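Local atomic coordinates of glutamine--tRNA ligase (Saccharomyces cerevisiae, PDB entry 3TL4), a protein that catalyses the ATP-dependent attachment of glutamine to tRNA(Gln), forming glutaminyl-tRNA, and is represented here by its appended N-terminal tRNA-binding domain. Residues Q9-V14 / D32-L37; K36-T41 / Y45-S50; H56-F61 / E71-G76; I115-D120 / K159-R164. All blocks are in the same frame, centred on the assembly; numbering follows the deposited sequence.

In the fold
From the N terminus, contact 1 comes first: it brings helix 28-39 back against helix 4-13 and closes a loop that contains helix 18-24. Contact 2 starts where contact 1 ends, sharing Lys-36 and Leu-37, and closes the short turn that leads into helix 49-62. Contact 3 follows in series, joining that helix to helix 70-78. These three touch one another and build one continuous apolar core, with Leu-37 and Val-74 meeting between them. Contact 4 closes a longer excursion through helices 119-132, 134-140 and 145-153; it lies on the opposite side of the chain's centre from the other three, its centre about 32 Å from that of contact 1. None of the loops nests in or crosses another.

Contact 1. Residues Q9-V14 / D32-L37; sequences QLFSQV and DSLYKL
The Phe-11 ring has the methyl group CD2 of Leu-34 over one face and the backbone N of Tyr-35 in its plane at the edge, 3.8 Å from CE1. The methyl lies 4.0 Å from the ring centroid and only 16° off the normal, a CH-pi contact displaced toward the rim at CE1 and CZ. The Tyr-35 ring is met obliquely by Leu-10, whose CD2 comes within 3.3 Å of CD2 of the tyrosine, a close approach between two side chains that cross at about a right angle. With CG of Leu-10 trans to the backbone N (chi1 175°), the leucine reaches out from its helix and brings one methyl, CD2, to the CD2 and CE2 atoms of the ring. This is helix-on-helix packing inside the all-helical tRNA-binding domain: the short segments 9-13 and 32-37 cross at 61°, their axes 10.6 Å apart, a spacing that leucine and aromatic side chains fill. Phenylalanine suits the buried place because it is long enough to bridge to the neighbouring backbone yet brings no polar atom needing a partner. An alanine at Phe-11 is likely to open a gap beside Leu-34 and leave its CD2 without the ring it rests on. Tyrosine suits the border, where the ring packs on Leu-10 while the position stays partly exposed. Ile-38, one turn on from Leu-34, touches both Leu-10 and Phe-11, and from beyond helix 28-39 Val-55 and Ala-59 of helix 49-62 press on Leu-34.

Contact 2. Residues K36-T41 / Y45-S50; sequences KLIKET and YQWNKS
Thr-41 and Trp-47 meet because of two torsions: the tryptophan CG stands beside its backbone N (chi1 -66°), carrying the six-membered end of the indole toward helix 28-39, while the threonine hydroxyl sits between its backbone N and carbonyl carbon (chi1 59°). That hydroxyl donates back to Ile-38 O, with OG1 at 2.6 Å from the oxygen and tilted 23° from the carbonyl plane. The bond ties down a carbonyl in the last turn of the helix and fixes the rotation of the threonine, so that its OG1 and CG2 both lie 3.7 Å from Trp-47 CZ2. The same CZ2 receives Ile-38, CG1 at 4.0 Å, so the indole, broad enough to touch Ile-38, Thr-41 and Tyr-45 at once, has one corner wedged between a helix residue and the loop after it. Replacing Thr-41 by an alanine would probably leave Ile-38 O without its hydroxyl donor and a gap beside CZ2. On one face of the indole stands Tyr-45, its CE2 edge pointing at the ring from 3.6 Å above the plane; the tyrosine OH is hydrogen-bonded to Thr-51 OG1. Asn-48 N-caps the next helix, with OD1 accepting from Thr-51 N and, weakly, from Ser-50 N. The contact fills the turn between helices 28-39 and 49-62: Trp-47 leans on Arg-52 and Val-55 of the latter and on Val-14 beyond helix 4-13, while Thr-41 reaches Val-74 of helix 70-78.

Contact 3. Residues H56-F61 / E71-G76; sequences HNLASF and ELIVNG
Leu-58 and Ile-73 mark the nearest approach of the two helical segments, their CA atoms 8.1 Å apart, with every residue of 56-61 and 71-76 in helical conformation. Leu-58 carries its side of the contact alone. Its CG lies trans to the backbone N (chi1 178°), which extends the chain across the gap and spreads its two methyls over the other helix. CD2 settles between two neighbours there, 3.7 Å from Ile-73 CG2 and 3.9 Å from Val-74 CG2. CD1 bears mainly on the far end of the isoleucine, 3.9 Å from Ile-73 CD1, and also comes near its CG2. Beta-branched residues suit this position, since each presents a methyl close to its backbone and together they offer the leucine a broad, stiff surface. All three touching side chains are buried and apolar, and no hydrogen bond crosses between the segments. Within helix 49-62, Asn-57 O accepts twice, from Phe-61 N and from Ser-60 OG at 2.8 Å, so the serine hydroxyl bonds back onto its own helix. Asn-57 OD1 reaches Ser-85. Leu-58 is also touched by Leu-37 of helix 28-39 and Phe-92 of helix 85-98, while Ile-73 meets Val-95 and Val-74 meets Leu-37. A single leucine engaged by successive helices in this way is plain core packing of an all-helical domain, here the tRNA-binding domain appended to the synthetase.

Contact 4. Residues I115-D120 / K159-R164; sequences IEITED and KWADPR
Ile-117 sits against Ala-161, and Ile-115 against Trp-160, from a run of extended backbone that turns alternate side chains to the loop. In Ile-117, CG1 stands opposite the carbonyl carbon (chi1 -42°), and the branch lies along the alanine: CB is 3.8 Å from Ala-161 CB, and CG1 3.9 Å from the same methyl. Alanine fits because the CA atoms are only 5.3 Å apart, leaving little room for anything larger. Ile-115 uses its CG2, 4.0 Å from Trp-160 CB, and meets the indole obliquely, the tryptophan CG lying anti to its carbonyl carbon (chi1 -57°). Over the centre of one indole face lies CG of Lys-159, the aliphatic part of an extended chain. A water joins the backbones: it accepts from Ile-117 N at 2.8 Å and donates to Ile-115 O and Trp-160 O, linking main chains that make no direct hydrogen bond. Farther along the loop, Asp-162 OD1 accepts from Arg-164 N, an Asx turn, and also from Arg-164 NE through its syn lone pair. Arg-164 NH2 completes a side-on salt bridge, 3.0 Å from Asp-162 OD2, from above the carboxylate plane. In the other segment, Thr-118 N-caps helix 119-132, its OG1 accepting from Gln-121 N. The contact joins the approach to that helix with the loop between helices 145-153 and 166-178, while Trp-160 reaches Leu-86, Gln-87 and Ala-90 of helix 85-98.

Contact 1. Residues Q9-V14 / D32-L37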
# COMPACT_ATOMS: atom_id res chain seq x y z
N GLN A 9 -2.98 -27.35 4.93
CA GLN A 9 -2.82 -27.92 3.60
C GLN A 9 -3.02 -26.86 2.50
O GLN A 9 -2.19 -26.72 1.61
CB GLN A 9 -3.79 -29.08 3.41
CG GLN A 9 -3.22 -30.26 2.63
CD GLN A 9 -4.12 -31.49 2.67
OE1 GLN A 9 -4.92 -31.72 1.76
NE2 GLN A 9 -4.00 -32.28 3.74
N LEU A 10 -4.11 -26.10 2.59
CA LEU A 10 -4.42 -25.09 1.57
C LEU A 10 -3.35 -24.01 1.47
O LEU A 10 -2.92 -23.65 0.38
CB LEU A 10 -5.78 -24.45 1.86
CG LEU A 10 -6.18 -23.29 0.95
CD1 LEU A 10 -6.29 -23.75 -0.50
CD2 LEU A 10 -7.50 -22.67 1.43
N PHE A 11 -2.93 -23.50 2.62
CA PHE A 11 -1.99 -22.38 2.70
C PHE A 11 -0.63 -22.71 2.10
O PHE A 11 -0.03 -21.89 1.41
CB PHE A 11 -1.81 -21.92 4.15
CG PHE A 11 -3.06 -21.37 4.77
CD1 PHE A 11 -4.16 -21.06 3.98
CD2 PHE A 11 -3.14 -21.16 6.13
CE1 PHE A 11 -5.32 -20.54 4.55
CE2 PHE A 11 -4.29 -20.64 6.70
CZ PHE A 11 -5.38 -20.33 5.91
N SER A 12 -0.13 -23.91 2.39
CA SER A 12 1.16 -24.31 1.85
C SER A 12 1.03 -24.69 0.38
O SER A 12 2.00 -24.61 -0.36
CB SER A 12 1.76 -25.45 2.66
OG SER A 12 0.90 -26.57 2.63
N GLN A 13 -0.17 -25.08 -0.03
CA GLN A 13 -0.43 -25.38 -1.43
C GLN A 13 -0.45 -24.13 -2.30
O GLN A 13 -0.04 -24.18 -3.46
CB GLN A 13 -1.74 -26.15 -1.59
CG GLN A 13 -1.60 -27.61 -1.22
CD GLN A 13 -2.93 -28.27 -0.92
OE1 GLN A 13 -3.98 -27.61 -0.91
NE2 GLN A 13 -2.90 -29.58 -0.68
N VAL A 14 -0.91 -23.02 -1.75
CA VAL A 14 -0.85 -21.75 -2.47
C VAL A 14 0.55 -21.13 -2.35
O VAL A 14 0.87 -20.12 -2.97
CB VAL A 14 -1.98 -20.77 -2.05
CG1 VAL A 14 -3.32 -21.52 -1.98
CG2 VAL A 14 -1.69 -20.12 -0.73
N ASP A 32 -9.40 -18.36 9.32
CA ASP A 32 -10.73 -18.62 8.75
C ASP A 32 -11.02 -17.72 7.56
O ASP A 32 -11.55 -18.18 6.55
CB ASP A 32 -11.83 -18.41 9.80
CG ASP A 32 -11.92 -19.56 10.78
OD1 ASP A 32 -11.63 -20.71 10.37
OD2 ASP A 32 -12.26 -19.31 11.96
N SER A 33 -10.69 -16.44 7.69
CA SER A 33 -10.92 -15.49 6.60
C SER A 33 -9.98 -15.79 5.44
O SER A 33 -10.39 -15.78 4.28
CB SER A 33 -10.73 -14.03 7.05
OG SER A 33 -11.46 -13.75 8.23
N LEU A 34 -8.71 -16.07 5.76
CA LEU A 34 -7.74 -16.36 4.71
C LEU A 34 -8.21 -17.54 3.87
O LEU A 34 -8.25 -17.46 2.65
CB LEU A 34 -6.35 -16.62 5.30
CG LEU A 34 -5.24 -16.79 4.27
CD1 LEU A 34 -5.25 -15.65 3.27
CD2 LEU A 34 -3.90 -16.85 4.97
N TYR A 35 -8.61 -18.62 4.54
CA TYR A 35 -9.17 -19.80 3.88
C TYR A 35 -10.33 -19.44 2.95
O TYR A 35 -10.32 -19.79 1.76
CB TYR A 35 -9.63 -20.82 4.93
CG TYR A 35 -10.03 -22.17 4.36
CD1 TYR A 35 -11.34 -22.44 3.99
CD2 TYR A 35 -9.09 -23.19 4.22
CE1 TYR A 35 -11.70 -23.67 3.47
CE2 TYR A 35 -9.44 -24.42 3.70
CZ TYR A 35 -10.75 -24.66 3.33
OH TYR A 35 -11.09 -25.89 2.82
N LYS A 36 -11.33 -18.74 3.48
CA LYS A 36 -12.50 -18.41 2.67
C LYS A 36 -12.15 -17.48 1.51
O LYS A 36 -12.69 -17.62 0.41
CB LYS A 36 -13.64 -17.83 3.51
CG LYS A 36 -13.82 -16.31 3.38
CD LYS A 36 -15.03 -15.78 4.18
CE LYS A 36 -15.03 -14.24 4.31
NZ LYS A 36 -15.60 -13.53 3.13
N LEU A 37 -11.26 -16.52 1.75
CA LEU A 37 -10.81 -15.61 0.70
C LEU A 37 -10.07 -16.37 -0.42
O LEU A 37 -10.38 -16.20 -1.60
CB LEU A 37 -9.93 -14.49 1.27
CG LEU A 37 -10.60 -13.53 2.25
CD1 LEU A 37 -9.58 -12.65 2.98
CD2 LEU A 37 -11.69 -12.67 1.59

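Contact 2. Residues K36-T41 / Y45-S50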
# COMPACT_ATOMS: atom_id res chain seq x y z
N LYS A 36 -11.33 -18.74 3.48
CA LYS A 36 -12.50 -18.41 2.67
C LYS A 36 -12.15 -17.48 1.51
O LYS A 36 -12.69 -17.62 0.41
CB LYS A 36 -13.64 -17.83 3.51
CG LYS A 36 -13.82 -16.31 3.38
CD LYS A 36 -15.03 -15.78 4.18
CE LYS A 36 -15.03 -14.24 4.31
NZ LYS A 36 -15.60 -13.53 3.13
N LEU A 37 -11.26 -16.52 1.75
CA LEU A 37 -10.81 -15.61 0.70
C LEU A 37 -10.07 -16.37 -0.42
O LEU A 37 -10.38 -16.20 -1.60
CB LEU A 37 -9.93 -14.49 1.27
CG LEU A 37 -10.60 -13.53 2.25
CD1 LEU A 37 -9.58 -12.65 2.98
CD2 LEU A 37 -11.69 -12.67 1.59
N ILE A 38 -9.10 -17.20 -0.05
CA ILE A 38 -8.43 -18.05 -1.03
C ILE A 38 -9.39 -18.96 -1.84
O ILE A 38 -9.17 -19.22 -3.02
CB ILE A 38 -7.35 -18.92 -0.38
CG1 ILE A 38 -6.18 -18.06 0.09
CG2 ILE A 38 -6.85 -19.99 -1.35
CD1 ILE A 38 -5.08 -18.83 0.78
N LYS A 39 -10.46 -19.44 -1.21
CA LYS A 39 -11.38 -20.36 -1.87
C LYS A 39 -12.32 -19.69 -2.88
O LYS A 39 -12.94 -20.38 -3.69
CB LYS A 39 -12.20 -21.15 -0.84
CG LYS A 39 -11.43 -22.22 -0.10
CD LYS A 39 -11.09 -23.39 -1.00
CE LYS A 39 -10.70 -24.62 -0.17
NZ LYS A 39 -10.37 -25.82 -0.98
N GLU A 40 -12.43 -18.37 -2.84
CA GLU A 40 -13.24 -17.65 -3.82
C GLU A 40 -12.40 -17.04 -4.95
O GLU A 40 -12.72 -16.00 -5.51
CB GLU A 40 -14.18 -16.62 -3.15
CG GLU A 40 -13.52 -15.57 -2.24
CD GLU A 40 -14.56 -14.71 -1.50
OE1 GLU A 40 -15.77 -14.87 -1.77
OE2 GLU A 40 -14.16 -13.88 -0.64
N THR A 41 -11.29 -17.72 -5.25
CA THR A 41 -10.46 -17.40 -6.40
C THR A 41 -10.47 -18.65 -7.28
O THR A 41 -10.68 -19.75 -6.78
CB THR A 41 -8.98 -17.14 -6.02
OG1 THR A 41 -8.45 -18.30 -5.37
CG2 THR A 41 -8.84 -15.94 -5.09
N TYR A 45 -5.81 -20.56 -10.50
CA TYR A 45 -5.02 -19.35 -10.28
C TYR A 45 -3.72 -19.69 -9.58
O TYR A 45 -3.68 -20.57 -8.70
CB TYR A 45 -5.80 -18.28 -9.51
CG TYR A 45 -4.92 -17.11 -9.16
CD1 TYR A 45 -4.59 -16.16 -10.12
CD2 TYR A 45 -4.38 -16.97 -7.89
CE1 TYR A 45 -3.76 -15.10 -9.82
CE2 TYR A 45 -3.56 -15.92 -7.58
CZ TYR A 45 -3.24 -14.98 -8.55
OH TYR A 45 -2.40 -13.93 -8.24
N GLN A 46 -2.64 -19.01 -9.97
CA GLN A 46 -1.31 -19.27 -9.43
C GLN A 46 -0.84 -18.14 -8.54
O GLN A 46 -0.52 -17.05 -9.02
CB GLN A 46 -0.30 -19.48 -10.56
CG GLN A 46 -0.48 -20.78 -11.35
CD GLN A 46 0.52 -20.93 -12.48
OE1 GLN A 46 1.13 -19.96 -12.93
NE2 GLN A 46 0.70 -22.17 -12.95
N TRP A 47 -0.79 -18.39 -7.24
CA TRP A 47 -0.41 -17.36 -6.29
C TRP A 47 1.07 -17.00 -6.43
O TRP A 47 1.84 -17.76 -7.00
CB TRP A 47 -0.72 -17.81 -4.86
CG TRP A 47 -2.19 -17.96 -4.62
CD1 TRP A 47 -2.95 -19.08 -4.80
CD2 TRP A 47 -3.08 -16.94 -4.15
NE1 TRP A 47 -4.25 -18.83 -4.48
CE2 TRP A 47 -4.36 -17.51 -4.08
CE3 TRP A 47 -2.92 -15.59 -3.80
CZ2 TRP A 47 -5.48 -16.79 -3.66
CZ3 TRP A 47 -4.03 -14.87 -3.39
CH2 TRP A 47 -5.29 -15.48 -3.32
N ASN A 48 1.45 -15.82 -5.94
CA ASN A 48 2.86 -15.47 -5.84
C ASN A 48 3.11 -14.75 -4.52
O ASN A 48 2.18 -14.55 -3.73
CB ASN A 48 3.33 -14.62 -7.03
CG ASN A 48 2.52 -13.35 -7.19
OD1 ASN A 48 2.50 -12.49 -6.30
ND2 ASN A 48 1.82 -13.24 -8.32
N LYS A 49 4.35 -14.35 -4.27
CA LYS A 49 4.72 -13.73 -3.01
C LYS A 49 3.89 -12.47 -2.76
O LYS A 49 3.45 -12.21 -1.65
CB LYS A 49 6.22 -13.41 -2.98
CG LYS A 49 6.70 -12.83 -1.66
CD LYS A 49 8.22 -12.97 -1.50
CE LYS A 49 8.98 -12.09 -2.48
NZ LYS A 49 8.88 -10.65 -2.12
N SER A 50 3.68 -11.71 -3.83
CA SER A 50 2.92 -10.47 -3.76
C SER A 50 1.44 -10.67 -3.41
O SER A 50 0.93 -10.06 -2.47
CB SER A 50 3.07 -9.70 -5.08
OG SER A 50 2.21 -8.57 -5.14

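Contact 3. Residues H56-F61 / E71-G76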
# COMPACT_ATOMS: atom_id res chain seq x y z
N HIS A 56 -3.28 -12.02 2.59
CA HIS A 56 -3.10 -12.09 4.04
C HIS A 56 -3.40 -10.75 4.72
O HIS A 56 -4.05 -10.71 5.77
CB HIS A 56 -1.72 -12.59 4.43
CG HIS A 56 -1.59 -12.89 5.89
ND1 HIS A 56 -0.57 -12.41 6.67
CD2 HIS A 56 -2.40 -13.60 6.72
CE1 HIS A 56 -0.73 -12.82 7.91
NE2 HIS A 56 -1.83 -13.54 7.97
N ASN A 57 -2.92 -9.65 4.15
CA ASN A 57 -3.34 -8.33 4.60
C ASN A 57 -4.85 -8.25 4.71
O ASN A 57 -5.39 -7.82 5.72
CB ASN A 57 -2.92 -7.24 3.62
CG ASN A 57 -1.44 -6.93 3.68
OD1 ASN A 57 -0.87 -6.41 2.70
ND2 ASN A 57 -0.80 -7.22 4.81
N LEU A 58 -5.54 -8.64 3.63
CA LEU A 58 -6.99 -8.56 3.60
C LEU A 58 -7.60 -9.40 4.70
O LEU A 58 -8.55 -8.96 5.36
CB LEU A 58 -7.54 -9.01 2.25
CG LEU A 58 -9.07 -8.99 2.18
CD1 LEU A 58 -9.62 -7.60 2.57
CD2 LEU A 58 -9.54 -9.36 0.79
N ALA A 59 -7.06 -10.60 4.89
CA ALA A 59 -7.56 -11.51 5.91
C ALA A 59 -7.36 -10.88 7.28
O ALA A 59 -8.19 -11.05 8.17
CB ALA A 59 -6.86 -12.84 5.84
N SER A 60 -6.26 -10.14 7.43
CA SER A 60 -5.95 -9.55 8.73
C SER A 60 -6.90 -8.37 9.03
O SER A 60 -7.12 -8.03 10.20
CB SER A 60 -4.47 -9.16 8.82
OG SER A 60 -4.24 -7.89 8.24
N PHE A 61 -7.47 -7.78 7.98
CA PHE A 61 -8.47 -6.72 8.11
C PHE A 61 -9.85 -7.30 8.43
O PHE A 61 -10.58 -6.77 9.26
CB PHE A 61 -8.58 -5.94 6.81
CG PHE A 61 -7.34 -5.22 6.42
CD1 PHE A 61 -6.54 -4.61 7.38
CD2 PHE A 61 -6.97 -5.13 5.10
CE1 PHE A 61 -5.40 -3.95 7.01
CE2 PHE A 61 -5.83 -4.46 4.72
CZ PHE A 61 -5.05 -3.87 5.67
N GLU A 71 -15.27 -10.55 -2.26
CA GLU A 71 -14.66 -11.08 -3.49
C GLU A 71 -14.23 -9.99 -4.46
O GLU A 71 -13.43 -10.23 -5.36
CB GLU A 71 -15.61 -12.06 -4.19
CG GLU A 71 -16.84 -11.43 -4.84
CD GLU A 71 -18.02 -11.21 -3.87
OE1 GLU A 71 -17.92 -11.55 -2.67
OE2 GLU A 71 -19.05 -10.68 -4.34
N LEU A 72 -14.77 -8.79 -4.31
CA LEU A 72 -14.37 -7.69 -5.17
C LEU A 72 -12.92 -7.36 -4.87
O LEU A 72 -12.11 -7.17 -5.77
CB LEU A 72 -15.23 -6.46 -4.93
CG LEU A 72 -16.68 -6.49 -5.38
CD1 LEU A 72 -17.35 -5.22 -4.90
CD2 LEU A 72 -16.75 -6.62 -6.90
N ILE A 73 -12.59 -7.29 -3.58
CA ILE A 73 -11.21 -7.04 -3.16
C ILE A 73 -10.28 -8.18 -3.60
O ILE A 73 -9.21 -7.93 -4.15
CB ILE A 73 -11.11 -6.88 -1.64
CG1 ILE A 73 -12.31 -6.07 -1.11
CG2 ILE A 73 -9.78 -6.23 -1.25
CD1 ILE A 73 -12.26 -5.81 0.40
N VAL A 74 -10.68 -9.42 -3.36
CA VAL A 74 -9.88 -10.55 -3.81
C VAL A 74 -9.61 -10.54 -5.32
O VAL A 74 -8.47 -10.72 -5.76
CB VAL A 74 -10.51 -11.88 -3.40
CG1 VAL A 74 -9.74 -13.03 -4.03
CG2 VAL A 74 -10.53 -12.01 -1.86
N ASN A 75 -10.64 -10.32 -6.12
CA ASN A 75 -10.47 -10.25 -7.57
C ASN A 75 -9.51 -9.13 -7.97
O ASN A 75 -8.72 -9.27 -8.89
CB ASN A 75 -11.81 -10.07 -8.28
CG ASN A 75 -12.75 -11.26 -8.09
OD1 ASN A 75 -12.31 -12.41 -7.96
ND2 ASN A 75 -14.05 -10.99 -8.10
N GLY A 76 -9.59 -8.01 -7.25
CA GLY A 76 -8.70 -6.89 -7.48
C GLY A 76 -7.26 -7.25 -7.19
O GLY A 76 -6.35 -6.89 -7.93

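Contact 4. Residues I115-D120 / K159-R164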
# COMPACT_ATOMS: atom_id res chain seq x y z
N ILE A 115 -4.23 4.63 -11.04
CA ILE A 115 -3.43 5.81 -10.74
C ILE A 115 -1.95 5.46 -10.78
O ILE A 115 -1.48 4.65 -9.96
CB ILE A 115 -3.75 6.37 -9.35
CG1 ILE A 115 -5.24 6.65 -9.21
CG2 ILE A 115 -2.92 7.63 -9.07
CD1 ILE A 115 -5.73 7.76 -10.10
N GLU A 116 -1.23 6.04 -11.73
CA GLU A 116 0.23 5.97 -11.70
C GLU A 116 0.89 7.35 -11.73
O GLU A 116 0.90 8.03 -12.76
CB GLU A 116 0.79 5.10 -12.83
CG GLU A 116 2.32 4.97 -12.73
CD GLU A 116 2.94 4.19 -13.86
OE1 GLU A 116 2.49 3.05 -14.13
OE2 GLU A 116 3.90 4.71 -14.49
N ILE A 117 1.45 7.74 -10.59
CA ILE A 117 2.19 8.99 -10.47
C ILE A 117 3.62 8.79 -10.94
O ILE A 117 4.37 7.98 -10.39
CB ILE A 117 2.22 9.45 -9.02
CG1 ILE A 117 0.84 9.26 -8.38
CG2 ILE A 117 2.68 10.90 -8.92
CD1 ILE A 117 -0.25 10.07 -9.01
N THR A 118 4.01 9.54 -11.97
CA THR A 118 5.33 9.39 -12.58
C THR A 118 6.38 10.15 -11.78
O THR A 118 6.04 11.05 -11.02
CB THR A 118 5.33 9.94 -14.02
OG1 THR A 118 5.04 11.34 -13.99
CG2 THR A 118 4.28 9.25 -14.86
N GLU A 119 7.65 9.79 -11.96
CA GLU A 119 8.73 10.56 -11.34
C GLU A 119 8.55 12.05 -11.64
O GLU A 119 8.83 12.91 -10.80
CB GLU A 119 10.09 10.08 -11.85
CG GLU A 119 11.09 11.23 -11.99
CD GLU A 119 12.47 10.80 -12.43
OE1 GLU A 119 12.67 9.60 -12.76
OE2 GLU A 119 13.38 11.66 -12.44
N ASP A 120 8.08 12.37 -12.84
CA ASP A 120 7.93 13.75 -13.25
C ASP A 120 6.84 14.46 -12.45
O ASP A 120 6.95 15.64 -12.13
CB ASP A 120 7.61 13.80 -14.74
CG ASP A 120 8.06 15.08 -15.37
OD1 ASP A 120 9.26 15.18 -15.70
OD2 ASP A 120 7.21 15.99 -15.55
N LYS A 159 -0.59 10.33 -2.35
CA LYS A 159 -1.09 9.16 -1.63
C LYS A 159 -0.76 7.85 -2.32
O LYS A 159 -0.33 6.89 -1.68
CB LYS A 159 -2.60 9.27 -1.45
CG LYS A 159 -3.21 8.05 -0.76
CD LYS A 159 -4.71 8.21 -0.56
CE LYS A 159 -5.24 7.21 0.46
NZ LYS A 159 -6.73 7.22 0.55
N TRP A 160 -0.96 7.81 -3.64
CA TRP A 160 -0.79 6.57 -4.40
C TRP A 160 0.57 6.44 -5.08
O TRP A 160 0.83 5.46 -5.77
CB TRP A 160 -1.91 6.43 -5.43
CG TRP A 160 -3.27 6.46 -4.82
CD1 TRP A 160 -4.25 7.39 -5.04
CD2 TRP A 160 -3.80 5.54 -3.85
NE1 TRP A 160 -5.37 7.09 -4.29
CE2 TRP A 160 -5.11 5.96 -3.55
CE3 TRP A 160 -3.29 4.40 -3.22
CZ2 TRP A 160 -5.92 5.29 -2.64
CZ3 TRP A 160 -4.10 3.73 -2.32
CH2 TRP A 160 -5.40 4.17 -2.04
N ALA A 161 1.43 7.43 -4.89
CA ALA A 161 2.78 7.41 -5.47
C ALA A 161 3.70 6.44 -4.73
O ALA A 161 3.51 6.16 -3.54
CB ALA A 161 3.39 8.84 -5.49
N ASP A 162 4.69 5.91 -5.46
CA ASP A 162 5.73 5.06 -4.87
C ASP A 162 6.68 5.94 -4.06
O ASP A 162 7.35 6.79 -4.61
CB ASP A 162 6.48 4.31 -5.97
CG ASP A 162 7.66 3.49 -5.44
OD1 ASP A 162 7.80 3.33 -4.21
OD2 ASP A 162 8.45 3.00 -6.29
N PRO A 163 6.73 5.72 -2.74
CA PRO A 163 7.45 6.61 -1.82
C PRO A 163 8.96 6.43 -1.84
O PRO A 163 9.66 7.12 -1.10
CB PRO A 163 6.90 6.21 -0.44
CG PRO A 163 6.49 4.78 -0.61
CD PRO A 163 6.02 4.63 -2.04
N ARG A 164 9.46 5.52 -2.67
CA ARG A 164 10.90 5.34 -2.78
C ARG A 164 11.50 6.40 -3.68
O ARG A 164 12.71 6.62 -3.69
CB ARG A 164 11.22 3.93 -3.28
CG ARG A 164 10.95 2.85 -2.25
CD ARG A 164 11.09 1.47 -2.86
NE ARG A 164 10.15 1.28 -3.96
CZ ARG A 164 10.11 0.20 -4.72
NH1 ARG A 164 10.95 -0.80 -4.50
NH2 ARG A 164 9.22 0.11 -5.71
O HOH W 1 1.52 5.51 -8.93